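Local coordinates for protein glutamine--tRNA ligase (Saccharomyces cerevisiae, PDB 3TL4) that catalyses the ATP-dependent attachment of glutamine to tRNA(Gln), represented here by its appended N-terminal tRNA-binding domain, at residues Q9-V14 against K36-T41; A59-G64 against Q87-F92. One frame throughout, in Å; residues are numbered along the deposited sequence.

Contact 1. Residues Q9-V14 against K36-T41; sequences QLFSQV and KLIKET
Ile-38 meets Leu-10, Phe-11 and Val-14 with two branches placed by its first torsion. Chi1 of -69° sends CG1, and CD1 beyond it, toward Phe-11 and Val-14, and leaves CG2, anti to the backbone N, facing Leu-10 and Val-14. Leu-10 has CG anti to its own N (chi1 175°), which carries both methyls across to Ile-38. Leu-10 and Ile-38 run alongside each other, pointing opposite ways. CD1 of Leu-10 stands 3.9 Å from CG2 of Ile-38. Val-14 comes tip to tip with Ile-38: its CG1 is 3.9 Å from the same CG2, and its CG2 is 3.9 Å from Ile-38 CD1. This is apolar helix-to-helix packing in the all-helical N-terminal part of the domain, joining the C-terminal ends of helices 4-13 and 28-39. The ring of Phe-11 adds its CD1 atom, 4.0 Å from Ile-38 CD1, in an oblique approach. The chain of Lys-39 bends at chi2 and lays CE 4.1 Å from Leu-10 CD2. Replacing Leu-10 with an alanine would probably open a gap beside Ile-38 CG2 and leave CE of Lys-39 without its apolar neighbour. Thr-41 OG1 donates to Ile-38 O at 2.6 Å, closing the turn after helix 28-39.

Contact 2. Residues A59-G64 against Q87-F92; sequences ASFVKG and QVDAAF
Phe-61 and Phe-92 form an offset pair whose ring planes differ by 28° and share little overlap. Their centroids are 5.5 Å apart. The closer fit is between a methylene and a ring. CB of Phe-61 stands over the centre of the Phe-92 ring, 3.7 Å from its centroid and almost on the ring normal, a CH-pi contact. Phe-92 has CG anti to its backbone N (chi1 171°), and this extends the ring over the backbone of the other helix. Its CZ comes 3.6 Å from the carbonyl O of Phe-61. Val-62 meets the same ring at a slant, with CG2 4.1 Å from Phe-92 CE1.

The Phe-61 ring in turn fits against the first turn of segment 87-92. Val-88 CG1 meets it at the edge, in the ring plane, 4.0 Å from Phe-61 CE2. Asp-89 stands across the ring, with the carboxylate plane turned 68° from it. OD1 of Asp-89 lies over one face, 3.7 Å from Phe-61 CZ. The other oxygen, OD2, forms a salt bridge with Lys-93, one turn further along the helix, which probably offsets part of the carboxylate's negative charge beside the ring face.

No hydrogen bond crosses between the segments. Leu-58 touches both Val-88 and Phe-92, continuing the apolar surface along helix 49-62. That helix ends at Val-62, and Lys-63 leaves it with positive phi. The arrangement is an aromatic helix-helix interface, joining the C-terminal end of helix 49-62 to helix 85-98 within the helical tRNA-binding domain.

In the fold
Contacts 1 and 2 follow one another: both segments of contact 1 come before those of contact 2 in the chain. Their centres are about 16 Å apart. Helices 28-39 and 49-62, which are consecutive, connect them. Leu-37 of contact 1 reaches Ala-59 of contact 2: Leu-37 CD1 lies 3.7 Å from Ala-59 CA. Contact 1 is the more peripheral, its centre about 22 Å from the centre of the chain, against about 11 Å for contact 2. Helix 70-78 touches both, through Val-74 on Leu-37 and Ile-77 on Val-88. All four segments lie in the first part of the glutaminyl-tRNA synthetase non-specific RNA-binding region. Neither contact includes an identified catalytic or ligand site.

Contact 1. Residues Q9-V14 against K36-T41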
loop_
_atom_site.group_PDB
_atom_site.type_symbol
_atom_site.label_atom_id
_atom_site.label_comp_id
_atom_site.label_asym_id
_atom_site.label_seq_id
_atom_site.Cartn_x
_atom_site.Cartn_y
_atom_site.Cartn_z
ATOM N N GLN A 9 19.160 -12.578 -15.993
ATOM C CA GLN A 9 18.404 -12.869 -17.204
ATOM C C GLN A 9 16.891 -12.806 -16.955
ATOM O O GLN A 9 16.165 -12.138 -17.688
ATOM C CB GLN A 9 18.810 -14.233 -17.762
ATOM C CG GLN A 9 18.895 -14.290 -19.285
ATOM C CD GLN A 9 19.530 -15.581 -19.788
ATOM O OE1 GLN A 9 18.832 -16.538 -20.135
ATOM N NE2 GLN A 9 20.862 -15.612 -19.829
ATOM N N LEU A 10 16.422 -13.482 -15.910
ATOM C CA LEU A 10 14.989 -13.534 -15.610
ATOM C C LEU A 10 14.404 -12.157 -15.311
ATOM O O LEU A 10 13.350 -11.799 -15.824
ATOM C CB LEU A 10 14.724 -14.469 -14.432
ATOM C CG LEU A 10 13.284 -14.528 -13.922
ATOM C CD1 LEU A 10 12.349 -15.036 -15.011
ATOM C CD2 LEU A 10 13.192 -15.405 -12.675
ATOM N N PHE A 11 15.104 -11.393 -14.480
ATOM C CA PHE A 11 14.628 -10.095 -14.010
ATOM C C PHE A 11 14.467 -9.084 -15.129
ATOM O O PHE A 11 13.497 -8.326 -15.155
ATOM C CB PHE A 11 15.577 -9.526 -12.951
ATOM C CG PHE A 11 15.646 -10.351 -11.696
ATOM C CD1 PHE A 11 14.717 -11.352 -11.453
ATOM C CD2 PHE A 11 16.635 -10.126 -10.757
ATOM C CE1 PHE A 11 14.776 -12.112 -10.288
ATOM C CE2 PHE A 11 16.699 -10.885 -9.595
ATOM C CZ PHE A 11 15.768 -11.876 -9.362
ATOM N N SER A 12 15.426 -9.056 -16.047
ATOM C CA SER A 12 15.341 -8.120 -17.155
ATOM C C SER A 12 14.336 -8.613 -18.189
ATOM O O SER A 12 13.780 -7.820 -18.944
ATOM C CB SER A 12 16.707 -7.895 -17.788
ATOM O OG SER A 12 17.224 -9.116 -18.277
ATOM N N GLN A 13 14.100 -9.922 -18.212
ATOM C CA GLN A 13 13.092 -10.497 -19.100
ATOM C C GLN A 13 11.674 -10.158 -18.666
ATOM O O GLN A 13 10.790 -9.991 -19.507
ATOM C CB GLN A 13 13.263 -12.007 -19.218
ATOM C CG GLN A 13 14.407 -12.395 -20.133
ATOM C CD GLN A 13 14.887 -13.812 -19.908
ATOM O OE1 GLN A 13 14.423 -14.501 -18.994
ATOM N NE2 GLN A 13 15.824 -14.257 -20.741
ATOM N N VAL A 14 11.454 -10.059 -17.357
ATOM C CA VAL A 14 10.154 -9.624 -16.854
ATOM C C VAL A 14 10.048 -8.089 -16.913
ATOM O O VAL A 14 8.996 -7.504 -16.646
ATOM C CB VAL A 14 9.836 -10.207 -15.452
ATOM C CG1 VAL A 14 10.174 -11.701 -15.418
ATOM C CG2 VAL A 14 10.575 -9.479 -14.365
ATOM N N LYS A 36 12.271 -17.033 -7.123
ATOM C CA LYS A 36 11.304 -18.097 -6.854
ATOM C C LYS A 36 9.864 -17.597 -6.953
ATOM O O LYS A 36 8.994 -18.311 -7.442
ATOM C CB LYS A 36 11.553 -18.777 -5.502
ATOM C CG LYS A 36 10.578 -18.371 -4.390
ATOM C CD LYS A 36 10.810 -19.138 -3.074
ATOM C CE LYS A 36 10.046 -18.516 -1.881
ATOM N NZ LYS A 36 8.617 -18.943 -1.782
ATOM N N LEU A 37 9.614 -16.375 -6.487
ATOM C CA LEU A 37 8.285 -15.778 -6.592
ATOM C C LEU A 37 7.869 -15.580 -8.056
ATOM O O LEU A 37 6.775 -15.983 -8.456
ATOM C CB LEU A 37 8.207 -14.456 -5.816
ATOM C CG LEU A 37 8.405 -14.539 -4.296
ATOM C CD1 LEU A 37 8.614 -13.157 -3.674
ATOM C CD2 LEU A 37 7.267 -15.292 -3.596
ATOM N N ILE A 38 8.737 -14.965 -8.854
ATOM C CA ILE A 38 8.480 -14.839 -10.290
ATOM C C ILE A 38 8.230 -16.194 -11.000
ATOM O O ILE A 38 7.431 -16.279 -11.930
ATOM C CB ILE A 38 9.620 -14.094 -11.003
ATOM C CG1 ILE A 38 9.633 -12.623 -10.589
ATOM C CG2 ILE A 38 9.475 -14.211 -12.512
ATOM C CD1 ILE A 38 10.740 -11.820 -11.218
ATOM N N LYS A 39 8.914 -17.247 -10.566
ATOM C CA LYS A 39 8.800 -18.549 -11.230
ATOM C C LYS A 39 7.499 -19.297 -10.919
ATOM O O LYS A 39 7.160 -20.250 -11.609
ATOM C CB LYS A 39 10.004 -19.440 -10.898
ATOM C CG LYS A 39 11.297 -19.042 -11.586
ATOM C CD LYS A 39 11.250 -19.328 -13.079
ATOM C CE LYS A 39 12.663 -19.319 -13.672
ATOM N NZ LYS A 39 12.710 -19.616 -15.132
ATOM N N GLU A 40 6.774 -18.875 -9.883
ATOM C CA GLU A 40 5.486 -19.489 -9.569
ATOM C C GLU A 40 4.304 -18.658 -10.094
ATOM O O GLU A 40 3.221 -18.637 -9.506
ATOM C CB GLU A 40 5.359 -19.830 -8.068
ATOM C CG GLU A 40 5.582 -18.688 -7.075
ATOM C CD GLU A 40 5.597 -19.174 -5.618
ATOM O OE1 GLU A 40 5.338 -20.378 -5.389
ATOM O OE2 GLU A 40 5.871 -18.362 -4.702
ATOM N N THR A 41 4.544 -17.966 -11.204
ATOM C CA THR A 41 3.507 -17.269 -11.948
ATOM C C THR A 41 3.490 -17.899 -13.331
ATOM O O THR A 41 4.502 -18.447 -13.776
ATOM C CB THR A 41 3.828 -15.765 -12.145
ATOM O OG1 THR A 41 5.062 -15.630 -12.852
ATOM C CG2 THR A 41 3.925 -15.026 -10.821
#

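Contact 2. Residues A59-G64 against Q87-F92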
loop_
_atom_site.group_PDB
_atom_site.type_symbol
_atom_site.label_atom_id
_atom_site.label_comp_id
_atom_site.label_asym_id
_atom_site.label_seq_id
_atom_site.Cartn_x
_atom_site.Cartn_y
_atom_site.Cartn_z
ATOM N N ALA A 59 9.274 -9.777 -2.157
ATOM C CA ALA A 59 10.571 -10.423 -2.047
ATOM C C ALA A 59 11.355 -9.784 -0.917
ATOM O O ALA A 59 12.104 -10.462 -0.210
ATOM C CB ALA A 59 11.336 -10.311 -3.345
ATOM N N SER A 60 11.178 -8.475 -0.741
ATOM C CA SER A 60 11.941 -7.761 0.278
ATOM C C SER A 60 11.428 -8.114 1.687
ATOM O O SER A 60 12.171 -8.002 2.669
ATOM C CB SER A 60 11.941 -6.249 0.011
ATOM O OG SER A 60 10.774 -5.631 0.517
ATOM N N PHE A 61 10.172 -8.565 1.768
ATOM C CA PHE A 61 9.582 -9.037 3.023
ATOM C C PHE A 61 10.029 -10.469 3.339
ATOM O O PHE A 61 10.340 -10.796 4.478
ATOM C CB PHE A 61 8.065 -9.037 2.918
ATOM C CG PHE A 61 7.465 -7.688 2.726
ATOM C CD1 PHE A 61 7.989 -6.582 3.369
ATOM C CD2 PHE A 61 6.370 -7.528 1.904
ATOM C CE1 PHE A 61 7.426 -5.347 3.188
ATOM C CE2 PHE A 61 5.794 -6.297 1.723
ATOM C CZ PHE A 61 6.322 -5.201 2.362
ATOM N N VAL A 62 10.035 -11.318 2.316
ATOM C CA VAL A 62 10.417 -12.719 2.457
ATOM C C VAL A 62 11.915 -12.866 2.725
ATOM O O VAL A 62 12.320 -13.706 3.526
ATOM C CB VAL A 62 10.039 -13.515 1.192
ATOM C CG1 VAL A 62 10.582 -14.928 1.264
ATOM C CG2 VAL A 62 8.533 -13.524 1.006
ATOM N N LYS A 63 12.710 -12.040 2.040
ATOM C CA LYS A 63 14.172 -11.908 2.203
ATOM C C LYS A 63 14.954 -13.197 2.450
ATOM O O LYS A 63 15.635 -13.355 3.472
ATOM C CB LYS A 63 14.545 -10.798 3.217
ATOM C CG LYS A 63 13.935 -10.966 4.606
ATOM C CD LYS A 63 14.010 -9.678 5.439
ATOM C CE LYS A 63 13.173 -9.793 6.727
ATOM N NZ LYS A 63 13.965 -10.081 7.963
ATOM N N GLY A 64 14.852 -14.108 1.488
ATOM C CA GLY A 64 15.623 -15.332 1.491
ATOM C C GLY A 64 14.979 -16.487 2.225
ATOM O O GLY A 64 15.403 -17.628 2.072
ATOM N N GLN A 87 -1.255 -3.358 0.939
ATOM C CA GLN A 87 -1.997 -4.624 0.842
ATOM C C GLN A 87 -1.051 -5.806 0.810
ATOM O O GLN A 87 -1.352 -6.870 1.359
ATOM C CB GLN A 87 -2.873 -4.671 -0.411
ATOM C CG GLN A 87 -4.084 -3.747 -0.378
ATOM C CD GLN A 87 -5.003 -3.983 -1.556
ATOM O OE1 GLN A 87 -4.786 -3.454 -2.641
ATOM N NE2 GLN A 87 -6.034 -4.784 -1.347
ATOM N N VAL A 88 0.091 -5.626 0.157
ATOM C CA VAL A 88 1.069 -6.706 0.071
ATOM C C VAL A 88 1.693 -6.983 1.438
ATOM O O VAL A 88 1.918 -8.136 1.806
ATOM C CB VAL A 88 2.154 -6.428 -0.975
ATOM C CG1 VAL A 88 3.183 -7.556 -0.986
ATOM C CG2 VAL A 88 1.517 -6.275 -2.345
ATOM N N ASP A 89 1.970 -5.925 2.186
ATOM C CA ASP A 89 2.499 -6.086 3.537
ATOM C C ASP A 89 1.484 -6.810 4.436
ATOM O O ASP A 89 1.838 -7.734 5.168
ATOM C CB ASP A 89 2.916 -4.732 4.133
ATOM C CG ASP A 89 3.482 -4.860 5.547
ATOM O OD1 ASP A 89 4.660 -5.251 5.698
ATOM O OD2 ASP A 89 2.743 -4.569 6.510
ATOM N N ALA A 90 0.222 -6.396 4.370
ATOM C CA ALA A 90 -0.849 -7.093 5.084
ATOM C C ALA A 90 -0.997 -8.569 4.672
ATOM O O ALA A 90 -1.116 -9.440 5.512
ATOM C CB ALA A 90 -2.177 -6.362 4.902
ATOM N N ALA A 91 -1.026 -8.836 3.375
ATOM C CA ALA A 91 -1.166 -10.201 2.897
ATOM C C ALA A 91 0.021 -11.047 3.371
ATOM O O ALA A 91 -0.142 -12.192 3.773
ATOM C CB ALA A 91 -1.277 -10.221 1.383
ATOM N N PHE A 92 1.218 -10.475 3.317
ATOM C CA PHE A 92 2.410 -11.134 3.840
ATOM C C PHE A 92 2.287 -11.437 5.334
ATOM O O PHE A 92 2.552 -12.543 5.778
ATOM C CB PHE A 92 3.663 -10.298 3.577
ATOM C CG PHE A 92 4.880 -10.817 4.277
ATOM C CD1 PHE A 92 5.555 -11.925 3.790
ATOM C CD2 PHE A 92 5.337 -10.215 5.432
ATOM C CE1 PHE A 92 6.663 -12.429 4.445
ATOM C CE2 PHE A 92 6.453 -10.702 6.083
ATOM C CZ PHE A 92 7.115 -11.814 5.588
#